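Local structure of Di-haem cytochrome c peroxidase family protein (Burkholderia thailandensis E264, 6NX0) at residues A184-L189 and F319-Y324; V169-F174 and R194-A199; S303-S308 and L367-L372. The protein is a dihaem enzyme of the bacterial cytochrome c peroxidase family that probably acts on hydrogen peroxide and can hold an unusually stable bis-Fe(IV) state. All blocks are in the same frame, centred on the assembly; numbering follows the deposited sequence. Where two conformers were deposited one is given.

Interaction 1. Residues A184-L189 and F319-Y324; sequences APFGGL and FTDFGY. With HEC (heme c), chain B.
The phenol of Tyr324 donates a short hydrogen bond, OH to O 2.7 Å, to the carbonyl of Gly187. It joins the residue just after strand 184-186, half of a two-stranded antiparallel sheet with 173-175, to a pair of tight turns that lead into strand 324-325. In those turns Thr320 OG1 accepts from the N of Phe322, an ST turn, and Asp321 OD1 then accepts from the N of Gly323, an Asx turn. The turns present the carbonyl of Phe322 to the first chain, where Gly187 N donates to Phe322 O at 2.9 Å in a nearly straight bond (167° at the hydrogen). The same oxygen also meets Phe186 CA at 3.3 Å in a CA-H...O contact. Tyr324 stands with CG anti to its own carbonyl carbon (chi1 -71°), and its ring runs along 185-187 so that Pro185 O and Gly187 O both lie at the ring edge, in its plane. Pro185 CG packs on Tyr324 CD1, while helix 348-354 covers both residues through Leu348. The Phe186 ring lies beside the Asx turn: its CD2 is 3.4 Å from Gly323 CA, close packing at a position without a side chain. The carboxylate of Asp321 stands at the edge of that ring, OD2 in the ring plane, the two planes 88° apart. The following residues lead to the first heme. Gly188 O accepts from Arg368, which also holds a propionate of this heme, and Leu189 C comes within 3.7 Å of propionate oxygen O2A of the same heme. A water bridges the join, donating to Pro185 O at 2.7 Å and accepting from Tyr324 N at 3.0 Å.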
# COMPACT_ATOMS: atom_id res chain seq x y z
N ALA A 184 -14.37 2.31 -13.39
CA ALA A 184 -13.06 1.86 -12.96
C ALA A 184 -13.11 1.31 -11.54
O ALA A 184 -13.95 1.70 -10.73
CB ALA A 184 -12.05 3.01 -13.02
N PRO A 185 -12.19 0.40 -11.21
CA PRO A 185 -12.15 -0.20 -9.88
C PRO A 185 -11.40 0.67 -8.88
O PRO A 185 -10.42 1.35 -9.23
CB PRO A 185 -11.40 -1.52 -10.13
CG PRO A 185 -10.43 -1.15 -11.25
CD PRO A 185 -11.18 -0.20 -12.12
N PHE A 186 -11.89 0.65 -7.65
CA PHE A 186 -11.28 1.34 -6.53
C PHE A 186 -11.36 0.49 -5.28
O PHE A 186 -12.29 -0.29 -5.10
CB PHE A 186 -11.97 2.69 -6.25
CG PHE A 186 -11.89 3.65 -7.37
CD1 PHE A 186 -12.84 3.62 -8.39
CD2 PHE A 186 -10.85 4.56 -7.46
CE1 PHE A 186 -12.76 4.50 -9.46
CE2 PHE A 186 -10.76 5.45 -8.51
CZ PHE A 186 -11.73 5.41 -9.53
N GLY A 187 -10.40 0.70 -4.37
CA GLY A 187 -10.51 0.08 -3.06
C GLY A 187 -10.02 -1.35 -3.03
O GLY A 187 -9.51 -1.90 -4.01
N GLY A 188 -10.22 -1.96 -1.88
CA GLY A 188 -9.64 -3.26 -1.55
C GLY A 188 -8.25 -3.13 -0.98
O GLY A 188 -7.46 -2.27 -1.38
N LEU A 189 -7.94 -4.01 -0.03
CA LEU A 189 -6.63 -4.05 0.60
C LEU A 189 -5.73 -5.06 -0.10
O LEU A 189 -6.18 -5.95 -0.83
CB LEU A 189 -6.77 -4.36 2.09
CG LEU A 189 -7.45 -3.22 2.85
CD1 LEU A 189 -8.09 -3.75 4.11
CD2 LEU A 189 -6.45 -2.13 3.19
N PHE A 319 -2.89 11.35 -1.23
CA PHE A 319 -1.91 11.07 -2.27
C PHE A 319 -2.19 9.75 -2.98
O PHE A 319 -1.29 9.06 -3.47
CB PHE A 319 -0.49 11.14 -1.68
CG PHE A 319 -0.16 12.54 -1.26
CD1 PHE A 319 0.33 13.45 -2.18
CD2 PHE A 319 -0.42 12.96 0.02
CE1 PHE A 319 0.59 14.77 -1.79
CE2 PHE A 319 -0.16 14.29 0.40
CZ PHE A 319 0.34 15.17 -0.51
N THR A 320 -3.48 9.44 -3.07
CA THR A 320 -4.00 8.35 -3.86
C THR A 320 -5.51 8.51 -3.90
O THR A 320 -6.12 9.00 -2.94
CB THR A 320 -3.64 6.96 -3.31
OG1 THR A 320 -4.31 6.01 -4.15
CG2 THR A 320 -4.07 6.80 -1.86
N ASP A 321 -6.09 8.08 -5.01
CA ASP A 321 -7.53 7.94 -5.12
C ASP A 321 -7.99 6.51 -4.86
O ASP A 321 -9.18 6.22 -4.98
CB ASP A 321 -8.01 8.42 -6.50
CG ASP A 321 -7.45 7.61 -7.67
OD1 ASP A 321 -6.64 6.67 -7.46
OD2 ASP A 321 -7.82 7.95 -8.83
N PHE A 322 -7.06 5.63 -4.45
CA PHE A 322 -7.31 4.20 -4.23
C PHE A 322 -7.77 3.49 -5.48
O PHE A 322 -8.33 2.38 -5.39
CB PHE A 322 -8.29 3.99 -3.07
CG PHE A 322 -7.84 4.67 -1.80
CD1 PHE A 322 -6.80 4.14 -1.05
CD2 PHE A 322 -8.40 5.87 -1.41
CE1 PHE A 322 -6.36 4.79 0.12
CE2 PHE A 322 -7.95 6.51 -0.25
CZ PHE A 322 -6.93 5.95 0.50
N GLY A 323 -7.49 4.08 -6.64
CA GLY A 323 -7.68 3.43 -7.91
C GLY A 323 -6.49 2.58 -8.29
O GLY A 323 -5.56 2.37 -7.52
N TYR A 324 -6.55 2.06 -9.52
CA TYR A 324 -5.59 1.09 -10.05
C TYR A 324 -5.01 1.58 -11.36
O TYR A 324 -5.73 2.12 -12.21
CB TYR A 324 -6.27 -0.28 -10.26
CG TYR A 324 -6.59 -0.95 -8.95
CD1 TYR A 324 -7.71 -0.59 -8.19
CD2 TYR A 324 -5.74 -1.93 -8.43
CE1 TYR A 324 -7.96 -1.18 -6.96
CE2 TYR A 324 -5.98 -2.51 -7.22
CZ TYR A 324 -7.10 -2.16 -6.49
OH TYR A 324 -7.27 -2.79 -5.27
FE HEC B . 1.24 -6.93 6.53
CHA HEC B . 0.04 -5.59 3.57
CHB HEC B . -1.53 -5.81 8.14
CHC HEC B . 1.90 -9.02 9.18
CHD HEC B . 3.98 -8.21 4.88
NA HEC B . -0.37 -5.82 5.97
C1A HEC B . -0.70 -5.40 4.70
C2A HEC B . -1.93 -4.66 4.77
C3A HEC B . -2.30 -4.63 6.06
C4A HEC B . -1.39 -5.44 6.82
CMA HEC B . -3.59 -4.04 6.62
CAA HEC B . -2.65 -4.03 3.56
CBA HEC B . -2.27 -2.57 3.42
CGA HEC B . -2.81 -1.92 2.17
O1A HEC B . -2.67 -0.67 2.09
O2A HEC B . -3.23 -2.66 1.23
NB HEC B . 0.36 -7.37 8.30
C1B HEC B . -0.82 -6.79 8.77
C2B HEC B . -1.12 -7.37 10.05
C3B HEC B . -0.23 -8.34 10.30
C4B HEC B . 0.73 -8.32 9.23
CMB HEC B . -2.32 -6.96 10.91
CAB HEC B . -0.10 -9.23 11.55
CBB HEC B . -1.31 -10.20 11.62
NC HEC B . 2.67 -8.32 6.95
C1C HEC B . 2.78 -9.03 8.14
C2C HEC B . 4.09 -9.64 8.14
C3C HEC B . 4.70 -9.41 6.97
C4C HEC B . 3.80 -8.59 6.19
CMC HEC B . 4.70 -10.35 9.36
CAC HEC B . 6.20 -9.56 6.67
CBC HEC B . 6.62 -11.04 6.59
ND HEC B . 1.90 -6.86 4.61
C1D HEC B . 3.10 -7.45 4.16
C2D HEC B . 3.17 -7.26 2.73
C3D HEC B . 1.95 -6.53 2.32
C4D HEC B . 1.21 -6.30 3.53
CMD HEC B . 4.24 -7.84 1.82
CAD HEC B . 1.54 -6.13 0.89
CBD HEC B . 1.11 -7.40 0.20
CGD HEC B . 0.32 -7.15 -1.07
O1D HEC B . 0.12 -5.97 -1.43
O2D HEC B . -0.02 -8.18 -1.73
O HOH W 1 -9.02 2.88 -10.98
O HOH W 2 0.17 -8.62 5.65

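Interaction 2. Residues V169-F174 and R194-A199; sequences VPRRHF and RADTLA. With HEC (heme c), chain B.
With CG turned away from the backbone N (chi1 -162°), Asp196 swings its carboxylate toward Arg171 and Arg172, and Arg171 bends at chi3 (39°) to bring NE round to meet it. OD2 receives Arg171 NE at 2.8 Å in a salt bridge on the syn side of the carboxylate, with the oxygen close to the guanidinium plane although the two planes stand 78° apart. OD1 accepts instead from the backbone, Arg172 N at 3.0 Å, nearly along its C-O bond, and takes a further bond from a water at 2.8 Å that also donates to Arg172 O. The Arg172 guanidinium is laid over Asp196, CB sitting 3.6 Å from NH2 above one face, and its charge meets OD1 in a long salt bridge, the oxygen lying well out of the guanidinium plane, no N-H directed at it. NH1 donates to Gly193 O. This salt-bridge network ties the loop before strand 173-175 to the turn that starts helix 198-201, where Thr197 is the N-cap and its OG1 accepts from Glu200 N. Just upstream, Arg194 and Ala195 form a classic beta bulge opposite Leu189. Arg194 leaves the backbone away from the other segment; its chain is extended from CG to NE, and its NH2 donates to heme propionate oxygen O2D at 3.0 Å while pairing with Asp192. Leu198 adds an apolar touch on the same heme, CD2 to methyl CMA 3.5 Å.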
# COMPACT_ATOMS: atom_id res chain seq x y z
N VAL A 169 -8.54 3.26 3.16
CA VAL A 169 -8.70 2.39 1.99
C VAL A 169 -10.14 1.89 1.98
O VAL A 169 -10.52 1.13 2.87
CB VAL A 169 -7.71 1.22 2.00
CG1 VAL A 169 -7.95 0.38 0.75
CG2 VAL A 169 -6.25 1.72 2.09
N PRO A 170 -10.95 2.25 0.99
CA PRO A 170 -12.36 1.84 1.00
C PRO A 170 -12.52 0.39 0.58
O PRO A 170 -11.61 -0.26 0.07
CB PRO A 170 -13.01 2.79 0.00
CG PRO A 170 -11.93 3.19 -0.92
CD PRO A 170 -10.64 3.12 -0.15
N ARG A 171 -13.72 -0.13 0.84
CA ARG A 171 -14.07 -1.42 0.28
C ARG A 171 -14.00 -1.35 -1.25
O ARG A 171 -14.09 -0.28 -1.85
CB ARG A 171 -15.48 -1.85 0.74
CG ARG A 171 -15.55 -2.31 2.22
CD ARG A 171 -16.97 -2.86 2.62
NE ARG A 171 -17.55 -3.64 1.53
CZ ARG A 171 -18.74 -3.42 0.97
NH1 ARG A 171 -19.57 -2.49 1.44
NH2 ARG A 171 -19.13 -4.17 -0.07
N ARG A 172 -13.88 -2.52 -1.88
CA ARG A 172 -13.83 -2.58 -3.33
C ARG A 172 -15.12 -2.06 -3.94
O ARG A 172 -16.21 -2.38 -3.46
CB ARG A 172 -13.61 -4.02 -3.82
CG ARG A 172 -12.27 -4.66 -3.48
CD ARG A 172 -12.22 -6.06 -4.10
NE ARG A 172 -13.14 -6.97 -3.43
CZ ARG A 172 -12.80 -7.97 -2.62
NH1 ARG A 172 -11.54 -8.26 -2.36
NH2 ARG A 172 -13.76 -8.72 -2.08
N HIS A 173 -14.98 -1.26 -4.99
CA HIS A 173 -16.14 -0.75 -5.71
C HIS A 173 -15.72 -0.27 -7.09
O HIS A 173 -14.54 -0.05 -7.37
CB HIS A 173 -16.83 0.39 -4.92
CG HIS A 173 -15.99 1.62 -4.73
ND1 HIS A 173 -15.01 1.70 -3.77
CD2 HIS A 173 -16.00 2.81 -5.36
CE1 HIS A 173 -14.47 2.91 -3.80
NE2 HIS A 173 -15.05 3.60 -4.76
N PHE A 174 -16.72 -0.10 -7.95
CA PHE A 174 -16.52 0.53 -9.24
C PHE A 174 -17.22 1.89 -9.27
O PHE A 174 -18.22 2.09 -8.58
CB PHE A 174 -17.09 -0.32 -10.38
CG PHE A 174 -16.24 -1.51 -10.74
CD1 PHE A 174 -16.38 -2.69 -10.04
CD2 PHE A 174 -15.35 -1.45 -11.79
CE1 PHE A 174 -15.61 -3.81 -10.38
CE2 PHE A 174 -14.57 -2.57 -12.12
CZ PHE A 174 -14.72 -3.73 -11.42
N ARG A 194 -7.26 -7.86 -3.08
CA ARG A 194 -7.90 -9.15 -2.85
C ARG A 194 -8.59 -9.30 -1.49
O ARG A 194 -9.32 -10.28 -1.32
CB ARG A 194 -6.89 -10.28 -3.03
CG ARG A 194 -5.82 -10.38 -1.98
CD ARG A 194 -4.84 -11.51 -2.34
NE ARG A 194 -3.79 -11.68 -1.34
CZ ARG A 194 -2.70 -10.93 -1.26
NH1 ARG A 194 -1.81 -11.19 -0.31
NH2 ARG A 194 -2.48 -9.93 -2.11
N ALA A 195 -8.41 -8.37 -0.54
CA ALA A 195 -9.16 -8.37 0.72
C ALA A 195 -10.08 -7.16 0.74
O ALA A 195 -9.67 -6.06 0.42
CB ALA A 195 -8.24 -8.36 1.94
N ASP A 196 -11.34 -7.36 1.14
CA ASP A 196 -12.29 -6.26 1.09
C ASP A 196 -12.19 -5.37 2.32
O ASP A 196 -12.48 -4.18 2.23
CB ASP A 196 -13.71 -6.83 0.96
CG ASP A 196 -14.72 -5.82 0.49
OD1 ASP A 196 -14.42 -5.08 -0.47
OD2 ASP A 196 -15.84 -5.78 1.09
N THR A 197 -11.72 -5.93 3.44
CA THR A 197 -11.68 -5.24 4.73
C THR A 197 -10.41 -5.61 5.47
O THR A 197 -9.74 -6.59 5.15
CB THR A 197 -12.87 -5.63 5.62
OG1 THR A 197 -12.74 -7.01 5.97
CG2 THR A 197 -14.20 -5.39 4.91
N LEU A 198 -10.07 -4.77 6.45
CA LEU A 198 -8.94 -5.06 7.34
C LEU A 198 -9.12 -6.38 8.09
O LEU A 198 -8.16 -7.11 8.32
CB LEU A 198 -8.77 -3.90 8.33
CG LEU A 198 -8.28 -2.61 7.67
CD1 LEU A 198 -8.46 -1.41 8.61
CD2 LEU A 198 -6.80 -2.75 7.29
N ALA A 199 -10.35 -6.71 8.47
CA ALA A 199 -10.57 -7.99 9.15
C ALA A 199 -10.19 -9.17 8.27
O ALA A 199 -9.55 -10.12 8.73
CB ALA A 199 -12.03 -8.09 9.60
FE HEC B . 1.24 -6.93 6.53
CHA HEC B . 0.04 -5.59 3.57
CHB HEC B . -1.53 -5.81 8.14
CHC HEC B . 1.90 -9.02 9.18
CHD HEC B . 3.98 -8.21 4.88
NA HEC B . -0.37 -5.82 5.97
C1A HEC B . -0.70 -5.40 4.70
C2A HEC B . -1.93 -4.66 4.77
C3A HEC B . -2.30 -4.63 6.06
C4A HEC B . -1.39 -5.44 6.82
CMA HEC B . -3.59 -4.04 6.62
CAA HEC B . -2.65 -4.03 3.56
CBA HEC B . -2.27 -2.57 3.42
CGA HEC B . -2.81 -1.92 2.17
O1A HEC B . -2.67 -0.67 2.09
O2A HEC B . -3.23 -2.66 1.23
NB HEC B . 0.36 -7.37 8.30
C1B HEC B . -0.82 -6.79 8.77
C2B HEC B . -1.12 -7.37 10.05
C3B HEC B . -0.23 -8.34 10.30
C4B HEC B . 0.73 -8.32 9.23
CMB HEC B . -2.32 -6.96 10.91
CAB HEC B . -0.10 -9.23 11.55
CBB HEC B . -1.31 -10.20 11.62
NC HEC B . 2.67 -8.32 6.95
C1C HEC B . 2.78 -9.03 8.14
C2C HEC B . 4.09 -9.64 8.14
C3C HEC B . 4.70 -9.41 6.97
C4C HEC B . 3.80 -8.59 6.19
CMC HEC B . 4.70 -10.35 9.36
CAC HEC B . 6.20 -9.56 6.67
CBC HEC B . 6.62 -11.04 6.59
ND HEC B . 1.90 -6.86 4.61
C1D HEC B . 3.10 -7.45 4.16
C2D HEC B . 3.17 -7.26 2.73
C3D HEC B . 1.95 -6.53 2.32
C4D HEC B . 1.21 -6.30 3.53
CMD HEC B . 4.24 -7.84 1.82
CAD HEC B . 1.54 -6.13 0.89
CBD HEC B . 1.11 -7.40 0.20
CGD HEC B . 0.32 -7.15 -1.07
O1D HEC B . 0.12 -5.97 -1.43
O2D HEC B . -0.02 -8.18 -1.73
O HOH W 3 -11.86 -1.56 3.56
O HOH W 4 -16.75 -4.67 -2.01
O HOH W 5 -12.45 -10.83 -0.87
O HOH W 2 0.17 -8.62 5.65

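Interaction 3. Residues S303-S308 and L367-L372; sequences SCHTLS and LRTPGL. With HEC (heme c), chain C.
An axial heme ligand packed against a second loop: His305, which closes the CXXCH heme-attachment motif of the second heme, is buried against Thr369, Pro370 and Leu372 in the loop that follows strand 367-368. Segment 303-308 supplies two of the bonds to the cofactor. Cys304 SG is covalently joined to the heme vinyl-derived carbon CAC at 1.8 Å, Cys301 being the other thioether cysteine, and His305 NE2 binds the iron at 2.1 Å, with Tyr397 as the other axial ligand. The imidazole is sandwiched by apolar groups. Leu372 CD1 lies 3.8 Å from the ring centroid and only 16° off the ring normal, a CH-pi contact, while Thr369 CG2 makes a second such contact over the opposite face. Thr369 manages this because OG1 is anti to its carbonyl carbon (chi1 -61°), which sets the methyl over the imidazole and OG1 beside heme methyl CMD, 3.6 Å away. At the ring edge, in its plane, ND1 faces Pro370 O at 3.1 Å, but the hydrogen bond is weak because it is bent to 125° at the hydrogen; the principal acceptor of ND1 is Phe319 O. The loop also packs on the porphyrin itself. Pro370 CD reaches 3.3 Å from C3D of the heme, and Leu372 CD2 lies 3.6 Å from C3A, so one leucine touches both the ligand and the macrocycle. Phe293 of helix 284-293 adds to the packing around His305 and Leu372. The ND1 hydrogen is thus directed at backbone carbonyls and NE2 at the iron, with methyls on both faces of the imidazole, an arrangement that should limit rotation about the bond to the metal.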
# COMPACT_ATOMS: atom_id res chain seq x y z
N SER A 303 -2.75 13.29 -10.87
CA SER A 303 -3.81 12.59 -11.60
C SER A 303 -4.09 11.22 -11.02
O SER A 303 -5.18 10.68 -11.25
CB SER A 303 -3.46 12.48 -13.08
OG SER A 303 -2.34 11.64 -13.30
N CYS A 304 -3.14 10.64 -10.29
CA CYS A 304 -3.32 9.37 -9.62
C CYS A 304 -3.13 9.50 -8.12
O CYS A 304 -3.92 8.95 -7.35
CB CYS A 304 -2.33 8.33 -10.17
SG CYS A 304 -2.55 8.07 -11.94
N HIS A 305 -2.08 10.20 -7.70
CA HIS A 305 -1.78 10.45 -6.29
C HIS A 305 -2.45 11.76 -5.88
O HIS A 305 -1.82 12.82 -5.77
CB HIS A 305 -0.28 10.54 -6.06
CG HIS A 305 0.48 9.31 -6.45
ND1 HIS A 305 0.56 8.18 -5.66
CD2 HIS A 305 1.26 9.06 -7.53
CE1 HIS A 305 1.33 7.28 -6.25
NE2 HIS A 305 1.77 7.79 -7.39
N THR A 306 -3.75 11.68 -5.62
CA THR A 306 -4.57 12.89 -5.55
C THR A 306 -4.36 13.66 -4.25
O THR A 306 -4.02 13.11 -3.21
CB THR A 306 -6.03 12.53 -5.69
OG1 THR A 306 -6.37 11.61 -4.67
CG2 THR A 306 -6.33 11.92 -7.04
N LEU A 307 -4.58 14.97 -4.34
CA LEU A 307 -4.43 15.84 -3.18
C LEU A 307 -5.31 17.06 -3.37
O LEU A 307 -5.68 17.43 -4.49
CB LEU A 307 -2.98 16.28 -2.97
CG LEU A 307 -2.36 17.33 -3.90
CD1 LEU A 307 -0.95 17.68 -3.44
CD2 LEU A 307 -2.32 16.88 -5.36
N SER A 308 -5.64 17.67 -2.24
CA SER A 308 -6.42 18.91 -2.18
C SER A 308 -6.02 19.62 -0.90
O SER A 308 -6.42 19.19 0.19
CB SER A 308 -7.91 18.62 -2.18
OG SER A 308 -8.63 19.85 -2.07
N LEU A 367 -2.16 -2.28 -10.47
CA LEU A 367 -1.87 -2.32 -9.05
C LEU A 367 -2.50 -1.09 -8.40
O LEU A 367 -2.67 -0.06 -9.04
CB LEU A 367 -0.36 -2.36 -8.79
CG LEU A 367 0.35 -3.61 -9.30
CD1 LEU A 367 1.85 -3.35 -9.35
CD2 LEU A 367 0.00 -4.78 -8.38
N ARG A 368 -2.83 -1.20 -7.12
CA ARG A 368 -3.48 -0.08 -6.42
C ARG A 368 -2.48 1.06 -6.23
O ARG A 368 -1.37 0.85 -5.74
CB ARG A 368 -4.05 -0.51 -5.06
CG ARG A 368 -5.26 0.35 -4.61
CD ARG A 368 -5.78 0.02 -3.20
NE ARG A 368 -4.84 0.54 -2.21
CZ ARG A 368 -4.35 -0.11 -1.17
NH1 ARG A 368 -4.75 -1.34 -0.86
NH2 ARG A 368 -3.44 0.50 -0.43
N THR A 369 -2.88 2.26 -6.62
CA THR A 369 -2.00 3.41 -6.46
C THR A 369 -1.74 3.65 -4.98
O THR A 369 -2.70 3.88 -4.23
CB THR A 369 -2.62 4.63 -7.09
OG1 THR A 369 -2.79 4.36 -8.50
CG2 THR A 369 -1.74 5.84 -6.88
N PRO A 370 -0.50 3.58 -4.51
CA PRO A 370 -0.24 3.73 -3.08
C PRO A 370 -0.23 5.19 -2.67
O PRO A 370 0.20 6.06 -3.44
CB PRO A 370 1.16 3.13 -2.92
CG PRO A 370 1.82 3.41 -4.23
CD PRO A 370 0.74 3.32 -5.27
N GLY A 371 -0.68 5.46 -1.45
CA GLY A 371 -0.48 6.78 -0.89
C GLY A 371 1.00 6.98 -0.63
O GLY A 371 1.74 6.03 -0.42
N LEU A 372 1.43 8.24 -0.67
CA LEU A 372 2.83 8.62 -0.59
C LEU A 372 3.24 9.21 0.75
O LEU A 372 4.40 9.63 0.91
CB LEU A 372 3.16 9.62 -1.73
CG LEU A 372 2.90 9.06 -3.13
CD1 LEU A 372 3.32 10.07 -4.20
CD2 LEU A 372 3.64 7.76 -3.34
FE HEC C . 3.13 6.96 -8.75
CHA HEC C . 3.94 4.13 -6.99
CHB HEC C . 5.58 8.70 -7.09
CHC HEC C . 2.80 9.57 -10.94
CHD HEC C . 0.45 5.40 -10.17
NA HEC C . 4.46 6.51 -7.28
C1A HEC C . 4.58 5.28 -6.66
C2A HEC C . 5.70 5.37 -5.76
C3A HEC C . 6.09 6.65 -5.72
C4A HEC C . 5.31 7.40 -6.68
CMA HEC C . 7.29 7.24 -4.98
CAA HEC C . 6.18 4.24 -4.83
CBA HEC C . 5.45 4.28 -3.50
CGA HEC C . 5.75 3.14 -2.56
O1A HEC C . 5.02 3.07 -1.52
O2A HEC C . 6.47 2.17 -2.93
NB HEC C . 3.98 8.78 -8.97
C1B HEC C . 4.95 9.33 -8.13
C2B HEC C . 5.27 10.65 -8.62
C3B HEC C . 4.57 10.89 -9.72
C4B HEC C . 3.71 9.73 -9.93
CMB HEC C . 6.25 11.62 -7.90
CAB HEC C . 4.64 12.10 -10.69
CBB HEC C . 6.06 12.23 -11.28
NC HEC C . 1.83 7.44 -10.21
C1C HEC C . 1.91 8.54 -11.04
C2C HEC C . 0.84 8.44 -12.00
C3C HEC C . 0.13 7.34 -11.73
C4C HEC C . 0.76 6.66 -10.62
CMC HEC C . 0.59 9.54 -13.05
CAC HEC C . -1.24 6.95 -12.32
CBC HEC C . -1.06 6.71 -13.83
ND HEC C . 2.32 5.12 -8.56
C1D HEC C . 1.20 4.69 -9.27
C2D HEC C . 1.06 3.28 -9.06
C3D HEC C . 2.17 2.86 -8.17
C4D HEC C . 2.88 4.07 -7.85
CMD HEC C . -0.01 2.35 -9.63
CAD HEC C . 2.47 1.44 -7.69
CBD HEC C . 3.30 0.75 -8.75
CGD HEC C . 3.96 -0.49 -8.21
O1D HEC C . 3.94 -0.70 -6.97
O2D HEC C . 4.66 -1.18 -9.02

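Interactions 1 and 3 are buried, whereas interaction 2 lies at the surface, and their chemistry follows: interaction 2 relies on charges and waters around Asp196, interaction 1 on backbone carbonyls gripped by a phenol and an amide, and interaction 3 on apolar groups about a metal-bound imidazole. Interactions 1 and 2 share the sheet of strands 173-175 and 184-186, bonded by Phe186 N to His173 O; Leu189 N to Ala195 O is a separate link, and both approach the first heme. Interactions 1 and 3 both reach the sheet of strands 324-325 and 367-368, with hydrogen bonds Thr320 OG1 to Thr369 O and Thr369 N to Gly323 O. Interactions 2 and 3 barely touch, centres about 16 Å apart.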